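Local coordinates for protein alkaline phosphatase D (Bacillus subtilis, PDB 2YEQ) that hydrolyses phosphate esters as a secreted phosphodiesterase and alkaline phosphatase whose active site holds iron and calcium, at residues 445-449 against 450-454; 428-431 against 432-435. One frame throughout, in Å; residues are numbered along the deposited sequence.

Contact 1. Residues 445-449 against 450-454. With PE5 (3,6,9,12,15,18,21,24-octaoxahexacosan-1-ol), chain H.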
loop_
_atom_site.group_PDB
_atom_site.type_symbol
_atom_site.label_atom_id
_atom_site.label_comp_id
_atom_site.label_asym_id
_atom_site.label_seq_id
_atom_site.Cartn_x
_atom_site.Cartn_y
_atom_site.Cartn_z
ATOM N N CYS A 445 13.033 -4.264 2.123
ATOM C CA CYS A 445 13.989 -4.096 1.045
ATOM C C CYS A 445 15.246 -3.365 1.546
ATOM O O CYS A 445 15.151 -2.362 2.246
ATOM C CB CYS A 445 13.355 -3.355 -0.131
ATOM S SG CYS A 445 12.094 -4.397 -0.985
ATOM N N THR A 446 16.417 -3.869 1.143
ATOM C CA THR A 446 17.699 -3.219 1.426
ATOM C C THR A 446 18.406 -2.953 0.125
ATOM O O THR A 446 18.654 -3.862 -0.655
ATOM C CB THR A 446 18.586 -4.102 2.311
ATOM O OG1 THR A 446 17.867 -4.457 3.498
ATOM C CG2 THR A 446 19.861 -3.358 2.690
ATOM N N VAL A 447 18.674 -1.695 -0.142
ATOM C CA VAL A 447 19.123 -1.275 -1.438
ATOM C C VAL A 447 20.499 -0.657 -1.346
ATOM O O VAL A 447 20.720 0.233 -0.531
ATOM C CB VAL A 447 18.171 -0.225 -2.029
ATOM C CG1 VAL A 447 18.614 0.173 -3.461
ATOM C CG2 VAL A 447 16.719 -0.770 -1.993
ATOM N N THR A 448 21.392 -1.104 -2.226
ATOM C CA THR A 448 22.703 -0.504 -2.415
ATOM C C THR A 448 22.858 -0.232 -3.904
ATOM O O THR A 448 22.085 -0.752 -4.695
ATOM C CB THR A 448 23.826 -1.480 -1.914
ATOM O OG1 THR A 448 23.776 -2.699 -2.657
ATOM C CG2 THR A 448 23.616 -1.818 -0.432
ATOM N N PRO A 449 23.872 0.537 -4.302
ATOM C CA PRO A 449 24.016 0.908 -5.713
ATOM C C PRO A 449 24.041 -0.250 -6.709
ATOM O O PRO A 449 23.542 -0.085 -7.819
ATOM C CB PRO A 449 25.330 1.688 -5.738
ATOM C CG PRO A 449 25.395 2.314 -4.392
ATOM C CD PRO A 449 24.881 1.226 -3.476
ATOM N N HIS A 450 24.579 -1.403 -6.323
ATOM C CA HIS A 450 24.723 -2.515 -7.269
ATOM C C HIS A 450 23.899 -3.722 -6.918
ATOM O O HIS A 450 23.951 -4.745 -7.609
ATOM C CB HIS A 450 26.206 -2.903 -7.389
ATOM C CG HIS A 450 27.075 -1.757 -7.803
ATOM N ND1 HIS A 450 26.766 -0.945 -8.875
ATOM C CD2 HIS A 450 28.198 -1.241 -7.250
ATOM C CE1 HIS A 450 27.673 0.010 -8.982
ATOM N NE2 HIS A 450 28.557 -0.150 -8.011
ATOM N N GLN A 451 23.117 -3.613 -5.854
ATOM C CA GLN A 451 22.318 -4.724 -5.420
ATOM C C GLN A 451 21.005 -4.332 -4.721
ATOM O O GLN A 451 20.994 -3.449 -3.859
ATOM C CB GLN A 451 23.149 -5.525 -4.469
ATOM C CG GLN A 451 22.535 -6.791 -4.084
ATOM C CD GLN A 451 23.435 -7.574 -3.153
ATOM O OE1 GLN A 451 24.447 -8.154 -3.579
ATOM N NE2 GLN A 451 23.088 -7.571 -1.864
ATOM N N TRP A 452 19.937 -5.047 -5.055
ATOM C CA TRP A 452 18.634 -4.897 -4.392
ATOM C C TRP A 452 18.329 -6.200 -3.709
ATOM O O TRP A 452 18.272 -7.238 -4.353
ATOM C CB TRP A 452 17.534 -4.599 -5.410
ATOM C CG TRP A 452 16.201 -4.228 -4.781
ATOM C CD1 TRP A 452 15.381 -5.029 -4.065
ATOM C CD2 TRP A 452 15.588 -2.946 -4.822
ATOM N NE1 TRP A 452 14.271 -4.315 -3.634
ATOM C CE2 TRP A 452 14.373 -3.036 -4.110
ATOM C CE3 TRP A 452 15.950 -1.725 -5.375
ATOM C CZ2 TRP A 452 13.522 -1.947 -3.945
ATOM C CZ3 TRP A 452 15.076 -0.632 -5.228
ATOM C CH2 TRP A 452 13.891 -0.760 -4.508
ATOM N N LYS A 453 18.103 -6.153 -2.407
ATOM C CA LYS A 453 17.682 -7.333 -1.681
ATOM C C LYS A 453 16.269 -7.157 -1.123
ATOM O O LYS A 453 15.960 -6.107 -0.553
ATOM C CB LYS A 453 18.638 -7.622 -0.526
ATOM C CG LYS A 453 18.190 -8.781 0.343
ATOM C CD LYS A 453 19.362 -9.503 1.017
ATOM C CE LYS A 453 20.138 -8.607 1.891
ATOM N NZ LYS A 453 21.111 -9.364 2.797
ATOM N N ALA A 454 15.454 -8.190 -1.292
ATOM C CA ALA A 454 14.103 -8.254 -0.762
ATOM C C ALA A 454 14.019 -9.423 0.181
ATOM O O ALA A 454 14.290 -10.558 -0.218
ATOM C CB ALA A 454 13.077 -8.427 -1.911
HETATM C C48 PE5 H . 18.813 -8.160 5.778
HETATM C C50 PE5 H . 20.294 -7.842 5.912
HETATM O O1 PE5 H . 20.840 -7.565 4.616
HETATM C C1 PE5 H . 21.774 -6.483 4.554
HETATM C C2 PE5 H . 22.014 -6.034 3.111
HETATM O O2 PE5 H . 23.143 -6.708 2.557
HETATM C C3 PE5 H . 23.226 -6.784 1.128
HETATM C C4 PE5 H . 24.321 -7.785 0.761
HETATM O O3 PE5 H . 23.783 -8.998 0.206
HETATM C C5 PE5 H . 23.993 -10.117 1.067
HETATM C C6 PE5 H . 23.453 -11.424 0.530
HETATM O O4 PE5 H . 23.195 -12.306 1.630
HETATM C C7 PE5 H . 21.832 -12.303 2.035
HETATM C C8 PE5 H . 21.596 -12.945 3.382
HETATM O O5 PE5 H . 20.472 -12.309 4.010
HETATM C C9 PE5 H . 19.290 -13.086 3.841
HETATM O O HOH W 1 21.345 -4.621 -1.030
HETATM O O HOH W 2 26.481 -1.885 -4.101
#
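V447 lays its CG2 methyl on the indole of W452 across a tight beta hairpin, strand 440-448 turning into strand 451-459 through a type I turn from T448 to Q451. CG2 stands 3.5 Å from the centroid of the W452 six-membered ring and only 8° off its normal, a CH-pi contact. The same indole meets C445 at its rim: SG lies near the ring plane, and NE1 of W452 gives it a weak hydrogen bond of 3.4 Å, so the one indole takes a methyl over its six-membered ring and a sulfur at the edge of its five-membered ring. CG anti to the backbone N (chi1 -171°) swings the W452 indole across to the partner strand, its face against V447 and its NE1 edge against C445. F405, nearly parallel to the indole, and W325, edge-to-face with it, meet it from strands 400-406 and 325-329 of the seven-stranded sheet, while F119 packs against C445 and V447.

The other face carries T446, T448, Q451 and K453. There a polyether molecule bends round K453, whose NZ hydrogen-bonds to the polyether oxygens O1, at 2.6 Å, O5 and, weakly, O2. Q451 reaches the same molecule with NE2, 2.6 Å from its O3, and its OE1 is held by Q478. T446 adds CG2, 3.5 Å from C2 of the polyether.

Between the strands, T446 and K453 exchange two backbone bonds, and T448 N reaches Q451 O at 2.9 Å, nearly straight at 170°. A water donates to both T446 O and Q451 O. At the turn, CB of P449 sits over the centre of the H450 ring. A second water accepts from H450 N at 3.0 Å and also bonds T448 OG1.

Contact 2. Residues 428-431 against 432-435; sequences KENP and HIQF. With EDO (1,2-ethanediol), chain B; EDO (1,2-ethanediol), chain T.
The imidazole of H432 has the carbonyl oxygen of N430 over one face, 3.9 Å above its plane and offset toward the rim. At its edge, ND1 shares a hydrogen bond of 3.2 Å with O1 of a 1,2-ethanediol, either partner being a possible donor. CE1 of H432 touches CB of N430 at 3.6 Å; the two side chains run alongside each other in the same direction, with amide and ring planes almost perpendicular at 89°. A chi1 of 58° sets CG of H432 between its own backbone N and carbonyl carbon, folding the ring back beside N430. K336 ties both residues down: its carbonyl O accepts from H432 NE2, and its NZ binds N430 OD1. The N430 amide nitrogen is gripped by I426 O and N338 O, which fixes the rotation of the whole amide group. Replacing H432 with an alanine removes the imidazole and would probably leave K336 O without that donor and a gap beside N430 CB.

N430 also starts a type I turn, closed by I433 N giving a hydrogen bond of 2.9 Å to N430 O, the donor tilted 34° from the carbonyl plane. The I433 side chain runs back beside N430, its CD1 lying 3.7 Å from N430 CB. Further on, Q434 curls back so that NE2 makes a weak bond to H432 O at 3.2 Å.

Through this turn the chain leaves helix 423-429 and enters strand 433-437, an outermost strand of the seven-stranded mixed sheet. H432 and Q434 make backbone bonds to N388 and A386 of the neighbouring strand 384-390, and Q434 and F435 together face A386 in a classic beta bulge. From the bulge the F435 ring reaches those of Y456 and F475, on strands 451-459 and 470-477 of the ten-stranded sheet.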
loop_
_atom_site.group_PDB
_atom_site.type_symbol
_atom_site.label_atom_id
_atom_site.label_comp_id
_atom_site.label_asym_id
_atom_site.label_seq_id
_atom_site.Cartn_x
_atom_site.Cartn_y
_atom_site.Cartn_z
ATOM N N LYS A 428 5.068 -23.485 -13.170
ATOM C CA LYS A 428 5.378 -24.204 -14.409
ATOM C C LYS A 428 5.056 -23.339 -15.622
ATOM O O LYS A 428 5.866 -23.205 -16.535
ATOM C CB LYS A 428 4.574 -25.510 -14.483
ATOM C CG LYS A 428 5.327 -26.720 -15.012
ATOM C CD LYS A 428 4.394 -27.963 -15.039
ATOM C CE LYS A 428 5.124 -29.270 -14.720
ATOM N NZ LYS A 428 4.609 -30.433 -15.522
ATOM N N GLU A 429 3.876 -22.723 -15.615
ATOM C CA GLU A 429 3.378 -22.002 -16.776
ATOM C C GLU A 429 4.033 -20.638 -16.906
ATOM O O GLU A 429 4.029 -20.027 -17.982
ATOM C CB GLU A 429 1.846 -21.887 -16.680
ATOM C CG GLU A 429 1.172 -21.359 -17.916
ATOM C CD GLU A 429 1.484 -22.172 -19.169
ATOM O OE1 GLU A 429 1.369 -23.413 -19.104
ATOM O OE2 GLU A 429 1.835 -21.543 -20.199
ATOM N N ASN A 430 4.636 -20.167 -15.814
ATOM C CA ASN A 430 5.177 -18.804 -15.753
ATOM C C ASN A 430 6.618 -18.813 -15.217
ATOM O O ASN A 430 6.850 -18.406 -14.074
ATOM C CB ASN A 430 4.276 -17.915 -14.845
ATOM C CG ASN A 430 2.854 -17.796 -15.377
ATOM O OD1 ASN A 430 2.610 -17.004 -16.286
ATOM N ND2 ASN A 430 1.946 -18.624 -14.869
ATOM N N PRO A 431 7.574 -19.276 -16.035
ATOM C CA PRO A 431 8.943 -19.558 -15.542
ATOM C C PRO A 431 9.731 -18.317 -15.116
ATOM O O PRO A 431 10.773 -18.438 -14.490
ATOM C CB PRO A 431 9.623 -20.242 -16.755
ATOM C CG PRO A 431 8.783 -19.841 -17.945
ATOM C CD PRO A 431 7.385 -19.798 -17.402
ATOM N N HIS A 432 9.272 -17.127 -15.471
ATOM C CA HIS A 432 9.857 -15.910 -14.940
ATOM C C HIS A 432 9.585 -15.724 -13.424
ATOM O O HIS A 432 10.264 -14.938 -12.769
ATOM C CB HIS A 432 9.355 -14.680 -15.699
ATOM C CG HIS A 432 7.868 -14.534 -15.676
ATOM N ND1 HIS A 432 7.035 -15.301 -16.461
ATOM C CD2 HIS A 432 7.061 -13.749 -14.921
ATOM C CE1 HIS A 432 5.776 -14.988 -16.195
ATOM N NE2 HIS A 432 5.765 -14.039 -15.275
ATOM N N ILE A 433 8.611 -16.449 -12.889
ATOM C CA ILE A 433 8.231 -16.341 -11.502
ATOM C C ILE A 433 9.141 -17.242 -10.644
ATOM O O ILE A 433 9.179 -18.463 -10.811
ATOM C CB ILE A 433 6.729 -16.701 -11.258
ATOM C CG1 ILE A 433 5.789 -15.787 -12.069
ATOM C CG2 ILE A 433 6.393 -16.556 -9.772
ATOM C CD1 ILE A 433 4.274 -15.945 -11.767
ATOM N N GLN A 434 9.804 -16.626 -9.678
ATOM C CA GLN A 434 10.851 -17.287 -8.900
ATOM C C GLN A 434 10.417 -17.685 -7.497
ATOM O O GLN A 434 11.156 -18.394 -6.811
ATOM C CB GLN A 434 12.046 -16.339 -8.780
ATOM C CG GLN A 434 12.619 -15.888 -10.106
ATOM C CD GLN A 434 13.051 -17.080 -10.939
ATOM O OE1 GLN A 434 13.819 -17.914 -10.460
ATOM N NE2 GLN A 434 12.510 -17.201 -12.156
ATOM N N PHE A 435 9.237 -17.239 -7.055
ATOM C CA PHE A 435 8.851 -17.410 -5.654
ATOM C C PHE A 435 7.339 -17.322 -5.449
ATOM O O PHE A 435 6.707 -16.498 -6.073
ATOM C CB PHE A 435 9.533 -16.319 -4.833
ATOM C CG PHE A 435 9.241 -16.382 -3.339
ATOM C CD1 PHE A 435 9.585 -17.492 -2.592
ATOM C CD2 PHE A 435 8.668 -15.302 -2.690
ATOM C CE1 PHE A 435 9.351 -17.534 -1.231
ATOM C CE2 PHE A 435 8.414 -15.338 -1.304
ATOM C CZ PHE A 435 8.745 -16.438 -0.586
HETATM C C1 EDO B . 7.918 -16.087 -20.018
HETATM O O1 EDO B . 6.867 -16.780 -19.310
HETATM C C2 EDO B . 8.926 -15.365 -19.123
HETATM O O2 EDO B . 8.870 -13.915 -19.175
HETATM C C1 EDO T . 4.996 -20.089 -21.088
HETATM O O1 EDO T . 5.196 -21.401 -20.543
HETATM C C2 EDO T . 6.304 -19.311 -21.199
HETATM O O2 EDO T . 6.035 -17.963 -21.610
#

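Overall arrangement
Contact 2 comes first along the chain, and strand 433-437, which it opens, is followed by strand 440-448, which leads into the hairpin of contact 1. Their centres lie 22 Å apart, with nearest atoms about 8 Å from each other and no touch. The two belong to different sheets: contact 1 to the inner hairpin of the ten-stranded mixed sheet, contact 2 to a border strand of the seven-stranded one. The chain therefore passes from one sheet to the other between them, inside the calcineurin-like PhoD phosphatase domain. Neither contact contains a residue of the iron or calcium sites; W452 and F435 each place a ring between the two sheets of this calcineurin-like beta sandwich.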